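Local coordinates for hypothetical protein Atu2144 (Agrobacterium tumefaciens, PDB 2ODF), which is of unknown function but belongs to the N-formylglutamate amidohydrolase family and is probably a hydrolase acting on an amide bond, at residues A[45-50]-A[83-88]. Residues are numbered along the deposited sequence; the frame is centred on the assembly and turned at random.
Sequences LGLSAD and SRLVYD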
loop_
_atom_site.group_PDB
_atom_site.type_symbol
_atom_site.label_atom_id
_atom_site.label_comp_id
_atom_site.label_asym_id
_atom_site.label_seq_id
_atom_site.Cartn_x
_atom_site.Cartn_y
_atom_site.Cartn_z
ATOM N N LEU A 45 -12.534 1.194 -18.157
ATOM C CA LEU A 45 -11.119 1.627 -18.193
ATOM C C LEU A 45 -10.657 2.133 -19.567
ATOM O O LEU A 45 -9.463 2.192 -19.846
ATOM C CB LEU A 45 -10.190 0.505 -17.721
ATOM C CG LEU A 45 -10.255 0.111 -16.246
ATOM C CD1 LEU A 45 -9.518 -1.231 -16.034
ATOM C CD2 LEU A 45 -9.700 1.190 -15.317
ATOM N N GLY A 46 -11.617 2.502 -20.414
ATOM C CA GLY A 46 -11.327 2.919 -21.775
ATOM C C GLY A 46 -11.017 1.790 -22.730
ATOM O O GLY A 46 -10.490 2.039 -23.815
ATOM N N LEU A 47 -11.381 0.554 -22.354
ATOM C CA LEU A 47 -11.100 -0.641 -23.162
ATOM C C LEU A 47 -12.337 -1.181 -23.882
ATOM O O LEU A 47 -13.486 -0.953 -23.475
ATOM C CB LEU A 47 -10.534 -1.778 -22.283
ATOM C CG LEU A 47 -9.250 -1.484 -21.522
ATOM C CD1 LEU A 47 -8.955 -2.600 -20.505
ATOM C CD2 LEU A 47 -8.059 -1.294 -22.481
ATOM N N SER A 48 -12.076 -1.904 -24.961
ATOM C CA SER A 48 -13.135 -2.532 -25.744
ATOM C C SER A 48 -13.721 -3.739 -25.022
ATOM O O SER A 48 -13.063 -4.357 -24.192
ATOM C CB SER A 48 -12.587 -2.969 -27.100
ATOM O OG SER A 48 -11.772 -4.116 -26.958
ATOM N N ALA A 49 -14.966 -4.067 -25.346
ATOM C CA ALA A 49 -15.633 -5.247 -24.791
ATOM C C ALA A 49 -14.798 -6.530 -24.988
ATOM O O ALA A 49 -14.696 -7.352 -24.069
ATOM C CB ALA A 49 -17.024 -5.392 -25.398
ATOM N N ASP A 50 -14.175 -6.688 -26.155
ATOM C CA ASP A 50 -13.271 -7.816 -26.416
ATOM C C ASP A 50 -12.070 -7.880 -25.470
ATOM O O ASP A 50 -11.711 -8.952 -25.006
ATOM C CB ASP A 50 -12.716 -7.788 -27.851
ATOM C CG ASP A 50 -13.743 -8.192 -28.897
ATOM O OD1 ASP A 50 -14.911 -8.487 -28.539
ATOM O OD2 ASP A 50 -13.363 -8.210 -30.097
ATOM N N SER A 83 -10.412 -7.285 -11.099
ATOM C CA SER A 83 -9.434 -7.481 -12.145
ATOM C C SER A 83 -8.048 -6.974 -11.818
ATOM O O SER A 83 -7.878 -5.876 -11.215
ATOM C CB SER A 83 -9.885 -6.785 -13.428
ATOM O OG SER A 83 -8.914 -6.915 -14.445
ATOM N N ARG A 84 -7.074 -7.753 -12.285
ATOM C CA ARG A 84 -5.656 -7.395 -12.251
ATOM C C ARG A 84 -5.377 -6.101 -13.046
ATOM O O ARG A 84 -4.281 -5.529 -12.938
ATOM C CB ARG A 84 -4.802 -8.526 -12.844
ATOM C CG ARG A 84 -5.059 -8.791 -14.367
ATOM C CD ARG A 84 -4.180 -9.886 -14.927
ATOM N NE ARG A 84 -2.766 -9.560 -14.792
ATOM C CZ ARG A 84 -1.760 -10.286 -15.257
ATOM N NH1 ARG A 84 -1.984 -11.429 -15.880
ATOM N NH2 ARG A 84 -0.519 -9.878 -15.062
ATOM N N LEU A 85 -6.313 -5.706 -13.911
ATOM C CA LEU A 85 -6.171 -4.424 -14.630
ATOM C C LEU A 85 -6.247 -3.224 -13.704
ATOM O O LEU A 85 -5.597 -2.204 -13.981
ATOM C CB LEU A 85 -7.202 -4.274 -15.732
ATOM C CG LEU A 85 -7.042 -5.171 -16.957
ATOM C CD1 LEU A 85 -8.320 -5.087 -17.755
ATOM C CD2 LEU A 85 -5.870 -4.786 -17.770
ATOM N N VAL A 86 -7.017 -3.335 -12.619
ATOM C CA VAL A 86 -7.126 -2.275 -11.641
ATOM C C VAL A 86 -5.925 -2.316 -10.678
ATOM O O VAL A 86 -5.248 -1.311 -10.452
ATOM C CB VAL A 86 -8.472 -2.317 -10.877
ATOM C CG1 VAL A 86 -8.560 -1.129 -9.893
ATOM C CG2 VAL A 86 -9.637 -2.231 -11.877
ATOM N N TYR A 87 -5.632 -3.499 -10.153
ATOM C CA TYR A 87 -4.425 -3.699 -9.351
ATOM C C TYR A 87 -4.024 -5.165 -9.485
ATOM O O TYR A 87 -4.823 -6.063 -9.153
ATOM C CB TYR A 87 -4.601 -3.309 -7.856
ATOM C CG TYR A 87 -3.253 -3.245 -7.172
ATOM C CD1 TYR A 87 -2.499 -4.403 -6.983
ATOM C CD2 TYR A 87 -2.680 -2.035 -6.795
ATOM C CE1 TYR A 87 -1.229 -4.356 -6.432
ATOM C CE2 TYR A 87 -1.410 -1.992 -6.226
ATOM C CZ TYR A 87 -0.679 -3.168 -6.066
ATOM O OH TYR A 87 0.610 -3.178 -5.535
ATOM N N ASP A 88 -2.804 -5.405 -9.964
ATOM C CA ASP A 88 -2.266 -6.761 -10.067
ATOM C C ASP A 88 -1.707 -7.150 -8.708
ATOM O O ASP A 88 -0.616 -6.736 -8.329
ATOM C CB ASP A 88 -1.182 -6.859 -11.152
ATOM C CG ASP A 88 -0.759 -8.301 -11.425
ATOM O OD1 ASP A 88 -0.942 -9.160 -10.527
ATOM O OD2 ASP A 88 -0.261 -8.568 -12.536
#
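The CA atoms nearest each other across the segments are those of Leu45 and Leu85, 8.6 Å apart, so 45-50 and 83-88 meet through side chains and share no hydrogen bond. The contact is small and apolar. Leu45 reaches across with one methyl branch: its CD1 lies 3.8 Å from CB of Leu85, and the two side chains cross at a slant. The same CD1 also comes within 4.3 Å of CG2 of Val86, which places the methyl against two successive residues of the turn. Leu47 uses CD1 as well, and meets CD1 of Leu85 tip to tip at 3.8 Å. Leu85 is thus touched at its base by Leu45 and at one end by Leu47. In Leu85, CG stands anti to the carbonyl carbon (chi1 -70°), which sends the branch out to meet Leu47.

The turn carrying Leu85 is held from within. Leu85 N donates to Ser83 OG at 2.9 Å in a nearly straight bond (164°). Ser83 O takes the N-H of Val86. Across the turn, Arg84 NH2 and Asp88 OD2 form a salt bridge of 2.9 Å. The bond is bent (N-H...O 132°), and NH2 meets OD2 on its syn side, tilted out of the carboxylate plane. Ser83 OG also bonds to the carbonyl of Ala57, and the other carboxylate oxygen, Asp88 OD1, to NE2 of His33. Val86 also packs on Leu126 of helix 116-143.

Leu45 and Leu47 precede helix 49-52, where Ser48 is the N-cap and its OG accepts from Val51 N. The arrangement is hydrophobic packing between the lead-in to that helix and an ST turn at Ser83, in the loop that follows strand 77-80 of the mixed sheet.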